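PDB 6HNU: aromatic amino acid aminotransferase I from Candida albicans WO-1, which probably catalyses the pyridoxal-phosphate-dependent transfer of amino groups between aromatic L-amino acids and 2-oxoglutarate, giving the aromatic oxo-acid and L-glutamate. Local coordinates for residues T142-S147 and V293-F298; Q116-H121 and L308-G313. All blocks are in the same frame, centred on the assembly; numbering follows the deposited sequence.

Contact 1 of 2, residues T142-S147 and V293-F298; sequences TEAWDS and VRLDSF. With PLP (pyridoxal-5'-phosphate), chain I.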
loop_
_atom_site.group_PDB
_atom_site.type_symbol
_atom_site.label_atom_id
_atom_site.label_comp_id
_atom_site.label_asym_id
_atom_site.label_seq_id
_atom_site.Cartn_x
_atom_site.Cartn_y
_atom_site.Cartn_z
ATOM N N THR B 142 7.787 3.028 -4.500
ATOM C CA THR B 142 8.265 2.355 -3.273
ATOM C C THR B 142 7.638 0.953 -3.215
ATOM O O THR B 142 8.361 -0.057 -3.171
ATOM C CB THR B 142 7.950 3.183 -2.019
ATOM O OG1 THR B 142 8.476 4.497 -2.255
ATOM C CG2 THR B 142 8.578 2.543 -0.794
ATOM N N GLU B 143 6.322 0.913 -3.266
ATOM C CA GLU B 143 5.555 -0.360 -3.230
ATOM C C GLU B 143 5.898 -1.151 -4.492
ATOM O O GLU B 143 6.216 -2.365 -4.347
ATOM C CB GLU B 143 4.052 -0.124 -3.167
ATOM C CG GLU B 143 3.279 -1.420 -3.369
ATOM C CD GLU B 143 2.866 -1.695 -4.795
ATOM O OE1 GLU B 143 2.101 -0.869 -5.347
ATOM O OE2 GLU B 143 3.235 -2.768 -5.343
ATOM N N ALA B 144 5.881 -0.515 -5.676
ATOM C CA ALA B 144 6.101 -1.265 -6.935
ATOM C C ALA B 144 7.464 -1.974 -6.876
ATOM O O ALA B 144 7.540 -3.105 -7.306
ATOM C CB ALA B 144 5.959 -0.376 -8.143
ATOM N N TRP B 145 8.494 -1.349 -6.286
ATOM C CA TRP B 145 9.834 -1.959 -6.129
ATOM C C TRP B 145 9.775 -3.152 -5.158
ATOM O O TRP B 145 10.319 -4.268 -5.462
ATOM C CB TRP B 145 10.838 -0.884 -5.696
ATOM C CG TRP B 145 12.144 -1.489 -5.313
ATOM C CD1 TRP B 145 12.747 -1.427 -4.093
ATOM C CD2 TRP B 145 13.011 -2.267 -6.161
ATOM N NE1 TRP B 145 13.913 -2.150 -4.102
ATOM C CE2 TRP B 145 14.121 -2.645 -5.361
ATOM C CE3 TRP B 145 12.936 -2.732 -7.486
ATOM C CZ2 TRP B 145 15.145 -3.446 -5.841
ATOM C CZ3 TRP B 145 13.975 -3.501 -7.966
ATOM C CH2 TRP B 145 15.063 -3.835 -7.152
ATOM N N ASP B 146 9.115 -2.988 -4.018
ATOM C CA ASP B 146 8.954 -4.085 -3.037
ATOM C C ASP B 146 8.295 -5.261 -3.748
ATOM O O ASP B 146 8.843 -6.396 -3.659
ATOM C CB ASP B 146 8.179 -3.618 -1.811
ATOM C CG ASP B 146 8.104 -4.689 -0.729
ATOM O OD1 ASP B 146 9.146 -5.062 -0.226
ATOM O OD2 ASP B 146 7.013 -5.056 -0.364
ATOM N N SER B 147 7.241 -4.984 -4.506
ATOM C CA SER B 147 6.464 -6.004 -5.275
ATOM C C SER B 147 7.301 -6.623 -6.383
ATOM O O SER B 147 7.133 -7.853 -6.598
ATOM C CB SER B 147 5.167 -5.458 -5.822
ATOM O OG SER B 147 4.363 -5.001 -4.740
ATOM N N VAL B 293 10.398 -3.932 -17.137
ATOM C CA VAL B 293 9.298 -3.471 -16.261
ATOM C C VAL B 293 9.625 -2.045 -15.861
ATOM O O VAL B 293 10.729 -1.809 -15.341
ATOM C CB VAL B 293 9.051 -4.412 -15.080
ATOM C CG1 VAL B 293 7.841 -3.988 -14.267
ATOM C CG2 VAL B 293 8.867 -5.841 -15.550
ATOM N N ARG B 294 8.694 -1.148 -16.119
ATOM C CA ARG B 294 8.826 0.287 -15.756
ATOM C C ARG B 294 7.966 0.598 -14.527
ATOM O O ARG B 294 6.771 0.219 -14.480
ATOM C CB ARG B 294 8.461 1.173 -16.948
ATOM C CG ARG B 294 8.488 2.666 -16.652
ATOM C CD ARG B 294 8.034 3.474 -17.850
ATOM N NE ARG B 294 8.299 4.890 -17.709
ATOM C CZ ARG B 294 9.406 5.517 -18.090
ATOM N NH1 ARG B 294 10.411 4.842 -18.577
ATOM N NH2 ARG B 294 9.535 6.815 -17.897
ATOM N N LEU B 295 8.553 1.279 -13.549
ATOM C CA LEU B 295 7.848 1.780 -12.341
ATOM C C LEU B 295 7.610 3.271 -12.557
ATOM O O LEU B 295 8.567 4.079 -12.545
ATOM C CB LEU B 295 8.649 1.481 -11.070
ATOM C CG LEU B 295 9.324 0.110 -11.027
ATOM C CD1 LEU B 295 10.077 -0.056 -9.723
ATOM C CD2 LEU B 295 8.336 -1.027 -11.225
ATOM N N ASP B 296 6.362 3.639 -12.815
ATOM C CA ASP B 296 5.968 5.056 -13.024
ATOM C C ASP B 296 5.215 5.611 -11.833
ATOM O O ASP B 296 4.423 4.877 -11.203
ATOM C CB ASP B 296 5.051 5.187 -14.253
ATOM C CG ASP B 296 5.789 5.310 -15.566
ATOM O OD1 ASP B 296 6.666 6.185 -15.644
ATOM O OD2 ASP B 296 5.412 4.594 -16.541
ATOM N N SER B 297 5.427 6.891 -11.506
ATOM C CA SER B 297 4.813 7.496 -10.314
ATOM C C SER B 297 4.351 8.923 -10.616
ATOM O O SER B 297 5.037 9.625 -11.365
ATOM C CB SER B 297 5.799 7.539 -9.194
ATOM O OG SER B 297 5.181 8.027 -8.026
ATOM N N PHE B 298 3.306 9.358 -9.943
ATOM C CA PHE B 298 2.877 10.783 -9.922
ATOM C C PHE B 298 3.614 11.594 -8.854
ATOM O O PHE B 298 3.413 12.817 -8.772
ATOM C CB PHE B 298 1.385 10.868 -9.665
ATOM C CG PHE B 298 0.569 10.475 -10.858
ATOM C CD1 PHE B 298 0.781 11.072 -12.091
ATOM C CD2 PHE B 298 -0.433 9.530 -10.731
ATOM C CE1 PHE B 298 -0.042 10.775 -13.165
ATOM C CE2 PHE B 298 -1.221 9.197 -11.820
ATOM C CZ PHE B 298 -0.987 9.778 -13.044
HETATM N N1 PLP I . 12.413 5.355 -6.517
HETATM C C2 PLP I . 13.447 6.199 -6.474
HETATM C C2A PLP I . 14.714 5.812 -7.153
HETATM C C3 PLP I . 13.359 7.419 -5.806
HETATM O O3 PLP I . 14.477 8.204 -5.743
HETATM C C4 PLP I . 12.156 7.750 -5.150
HETATM C C4A PLP I . 12.052 9.009 -4.417
HETATM C C5 PLP I . 11.069 6.869 -5.238
HETATM C C6 PLP I . 11.256 5.684 -5.903
HETATM C C5A PLP I . 9.778 7.126 -4.500
HETATM O O4P PLP I . 8.632 6.898 -5.365
HETATM P P PLP I . 7.161 6.946 -4.886
HETATM O O1P PLP I . 6.431 6.797 -6.202
HETATM O O2P PLP I . 6.962 8.322 -4.192
HETATM O O3P PLP I . 6.948 5.783 -3.920
#
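The phosphate oxygen O3P of pyridoxal phosphate is held twice by Thr142. The backbone N of Thr142 donates to O3P over 2.9 Å with an N-H...O angle of 161°, and Thr142 OG1 donates a shorter bond of 2.6 Å to the same O3P. With OG1 beside its own backbone N (chi1 -53°), the hydroxyl and the amide reach this oxygen together. Across the phosphate, Ser297 OG donates to O1P over 2.5 Å and also receives the amide of Ser299, which fixes its position. Thr142 and Ser297 therefore approach the phosphate from two different elements, the first turn of helix 141-152 and the end of strand 292-297. This is the phosphate-binding cup of a fold-type I aminotransferase, and the amino end of the helix, with Asn141 N also bonded to the cofactor, would favour the negative charge. Two and three residues on, Ala144 and Trp145 rest on the strand through apolar groups. The two methyls of Leu295 divide the work: CD2 meets Ala144 CB at 3.9 Å, while CD1 lies 4.2 Å from Trp145 CB, close to the Trp145 backbone N. The indole of Trp145 meets the Tyr211 ring, and its NE1 is bonded to Ala169 O. Leu295 O accepts from Asn141 ND2, a second link between strand and helix start. On the strand's other face Arg294 NE forms a salt bridge with Asp296 OD1 at 2.9 Å, tilted 32° out of the carboxylate plane, while Arg294 NH1 pairs with Glu245.

Contact 2 of 2, residues Q116-H121 and L308-G313; sequences QFIKEH and LGWIVG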
loop_
_atom_site.group_PDB
_atom_site.type_symbol
_atom_site.label_atom_id
_atom_site.label_comp_id
_atom_site.label_asym_id
_atom_site.label_seq_id
_atom_site.Cartn_x
_atom_site.Cartn_y
_atom_site.Cartn_z
ATOM N N GLN B 116 -7.218 3.628 -18.570
ATOM C CA GLN B 116 -7.315 4.077 -19.978
ATOM C C GLN B 116 -6.432 5.317 -20.196
ATOM O O GLN B 116 -5.674 5.367 -21.184
ATOM C CB GLN B 116 -8.750 4.394 -20.373
ATOM C CG GLN B 116 -8.859 4.896 -21.812
ATOM C CD GLN B 116 -10.282 5.232 -22.175
ATOM O OE1 GLN B 116 -10.899 6.116 -21.579
ATOM N NE2 GLN B 116 -10.826 4.513 -23.150
ATOM N N PHE B 117 -6.544 6.318 -19.331
ATOM C CA PHE B 117 -5.777 7.564 -19.485
ATOM C C PHE B 117 -4.286 7.239 -19.393
ATOM O O PHE B 117 -3.493 7.688 -20.233
ATOM C CB PHE B 117 -6.144 8.610 -18.444
ATOM C CG PHE B 117 -5.455 9.919 -18.712
ATOM C CD1 PHE B 117 -4.143 10.123 -18.305
ATOM C CD2 PHE B 117 -6.122 10.946 -19.343
ATOM C CE1 PHE B 117 -3.516 11.326 -18.525
ATOM C CE2 PHE B 117 -5.487 12.145 -19.595
ATOM C CZ PHE B 117 -4.194 12.337 -19.179
ATOM N N ILE B 118 -3.906 6.470 -18.386
ATOM C CA ILE B 118 -2.469 6.242 -18.091
ATOM C C ILE B 118 -1.890 5.311 -19.174
ATOM O O ILE B 118 -0.731 5.490 -19.566
ATOM C CB ILE B 118 -2.358 5.793 -16.610
ATOM C CG1 ILE B 118 -1.255 6.541 -15.874
ATOM C CG2 ILE B 118 -2.242 4.300 -16.463
ATOM C CD1 ILE B 118 -1.388 8.041 -15.948
ATOM N N LYS B 119 -2.688 4.416 -19.746
ATOM C CA LYS B 119 -2.228 3.569 -20.867
ATOM C C LYS B 119 -2.028 4.428 -22.120
ATOM O O LYS B 119 -1.015 4.248 -22.820
ATOM C CB LYS B 119 -3.164 2.383 -21.074
ATOM C CG LYS B 119 -2.632 1.382 -22.076
ATOM C CD LYS B 119 -3.383 0.049 -22.128
ATOM C CE LYS B 119 -2.716 -0.955 -23.040
ATOM N NZ LYS B 119 -3.352 -2.293 -22.967
ATOM N N GLU B 120 -2.944 5.346 -22.417
ATOM C CA GLU B 120 -2.796 6.254 -23.571
ATOM C C GLU B 120 -1.530 7.101 -23.387
ATOM O O GLU B 120 -0.778 7.237 -24.340
ATOM C CB GLU B 120 -3.994 7.181 -23.690
ATOM C CG GLU B 120 -5.255 6.456 -24.139
ATOM C CD GLU B 120 -6.548 7.263 -24.083
ATOM O OE1 GLU B 120 -6.653 8.280 -23.328
ATOM O OE2 GLU B 120 -7.478 6.850 -24.781
ATOM N N HIS B 121 -1.357 7.678 -22.203
ATOM C CA HIS B 121 -0.141 8.445 -21.829
ATOM C C HIS B 121 1.116 7.620 -22.135
ATOM O O HIS B 121 2.013 8.115 -22.900
ATOM C CB HIS B 121 -0.204 8.895 -20.384
ATOM C CG HIS B 121 1.091 9.489 -19.933
ATOM N ND1 HIS B 121 1.521 10.745 -20.355
ATOM C CD2 HIS B 121 2.071 8.975 -19.148
ATOM C CE1 HIS B 121 2.717 10.981 -19.832
ATOM N NE2 HIS B 121 3.086 9.897 -19.085
ATOM N N LEU B 308 0.098 6.924 -5.682
ATOM C CA LEU B 308 -0.481 6.390 -6.922
ATOM C C LEU B 308 0.606 6.369 -7.981
ATOM O O LEU B 308 1.259 7.401 -8.252
ATOM C CB LEU B 308 -1.641 7.271 -7.382
ATOM C CG LEU B 308 -2.441 6.770 -8.581
ATOM C CD1 LEU B 308 -3.074 5.401 -8.335
ATOM C CD2 LEU B 308 -3.542 7.779 -8.921
ATOM N N GLY B 309 0.768 5.215 -8.578
ATOM C CA GLY B 309 1.629 5.099 -9.732
ATOM C C GLY B 309 1.116 3.955 -10.568
ATOM O O GLY B 309 -0.078 3.505 -10.386
ATOM N N TRP B 310 1.954 3.510 -11.462
ATOM C CA TRP B 310 1.586 2.351 -12.290
ATOM C C TRP B 310 2.839 1.576 -12.691
ATOM O O TRP B 310 3.999 2.026 -12.462
ATOM C CB TRP B 310 0.690 2.774 -13.470
ATOM C CG TRP B 310 1.341 3.688 -14.448
ATOM C CD1 TRP B 310 1.905 3.337 -15.631
ATOM C CD2 TRP B 310 1.518 5.108 -14.316
ATOM N NE1 TRP B 310 2.397 4.448 -16.251
ATOM C CE2 TRP B 310 2.197 5.545 -15.468
ATOM C CE3 TRP B 310 1.191 6.042 -13.334
ATOM C CZ2 TRP B 310 2.540 6.875 -15.675
ATOM C CZ3 TRP B 310 1.536 7.361 -13.527
ATOM C CH2 TRP B 310 2.199 7.765 -14.684
ATOM N N ILE B 311 2.609 0.407 -13.254
ATOM C CA ILE B 311 3.696 -0.520 -13.648
ATOM C C ILE B 311 3.403 -0.891 -15.090
ATOM O O ILE B 311 2.245 -1.259 -15.360
ATOM C CB ILE B 311 3.753 -1.724 -12.701
ATOM C CG1 ILE B 311 3.973 -1.297 -11.242
ATOM C CG2 ILE B 311 4.796 -2.739 -13.129
ATOM C CD1 ILE B 311 3.645 -2.372 -10.205
ATOM N N VAL B 312 4.401 -0.765 -15.967
ATOM C CA VAL B 312 4.321 -1.113 -17.401
ATOM C C VAL B 312 5.159 -2.360 -17.640
ATOM O O VAL B 312 6.337 -2.402 -17.248
ATOM C CB VAL B 312 4.747 0.020 -18.329
ATOM C CG1 VAL B 312 4.313 -0.279 -19.750
ATOM C CG2 VAL B 312 4.221 1.372 -17.846
ATOM N N GLY B 313 4.579 -3.317 -18.353
ATOM C CA GLY B 313 5.279 -4.551 -18.701
ATOM C C GLY B 313 4.368 -5.544 -19.397
ATOM O O GLY B 313 3.224 -5.218 -19.771
#
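Ile118 sets its CG1 directly over the six-membered ring of Trp310, 3.4 Å from the ring centroid and only 8° off the ring normal, a CH-pi contact. It packs helix 112-126 against strand 309-314 of the large mixed sheet that forms the core of the aminotransferase fold. This is the tight part of the interface: Ile118 CG1 lies 3.5 Å from Trp310 CD2, and Ile118 CD1 runs on over the far end of the indole to 3.8 Å from CH2. The chi1 of Ile118, -134°, is far from staggered, which suggests some strain in this fit. With CG between its backbone N and carbonyl carbon, and chi2 near a right angle (98°), the indole of Trp310 turns a face to Ile118; its NE1 makes a weak hydrogen bond with Thr122 OG1. The solvent side of the helix has no such packing: Gln116 and Glu120 are exposed, though Gln116 OE1 bonds to Arg345 and Glu120 OE1 to His349 of helix 334-377. His121 is also buried; it crosses Trp310 at about a right angle and packs edge-to-face with Tyr352. Its approach to the indole is slight, His121 CD2 coming to 4.1 Å from Trp310 CZ2.

How the contacts relate
Contacts 1 and 2 share one sheet, in which strands 292-297 and 309-314 are antiparallel neighbours; helices 141-152 and 112-126 pack on its opposite faces. The contact centres lie 11 Å apart. Probable backbone hydrogen bonds join the strands, Asp296 O to Trp310 N at 2.8 Å and Arg294 N to Val312 O at 2.9 Å. Side chains also meet directly: Phe298 CZ of contact 1 comes to 3.4 Å from Ile118 CD1 of contact 2. Contact 1 supplies Thr142 and Ser297 to the phosphate, whereas contact 2 does not touch the cofactor, with the nearest atoms of the Trp310 side chain about 9 Å from pyridoxal phosphate and about 6 Å from the Ser297 side chain.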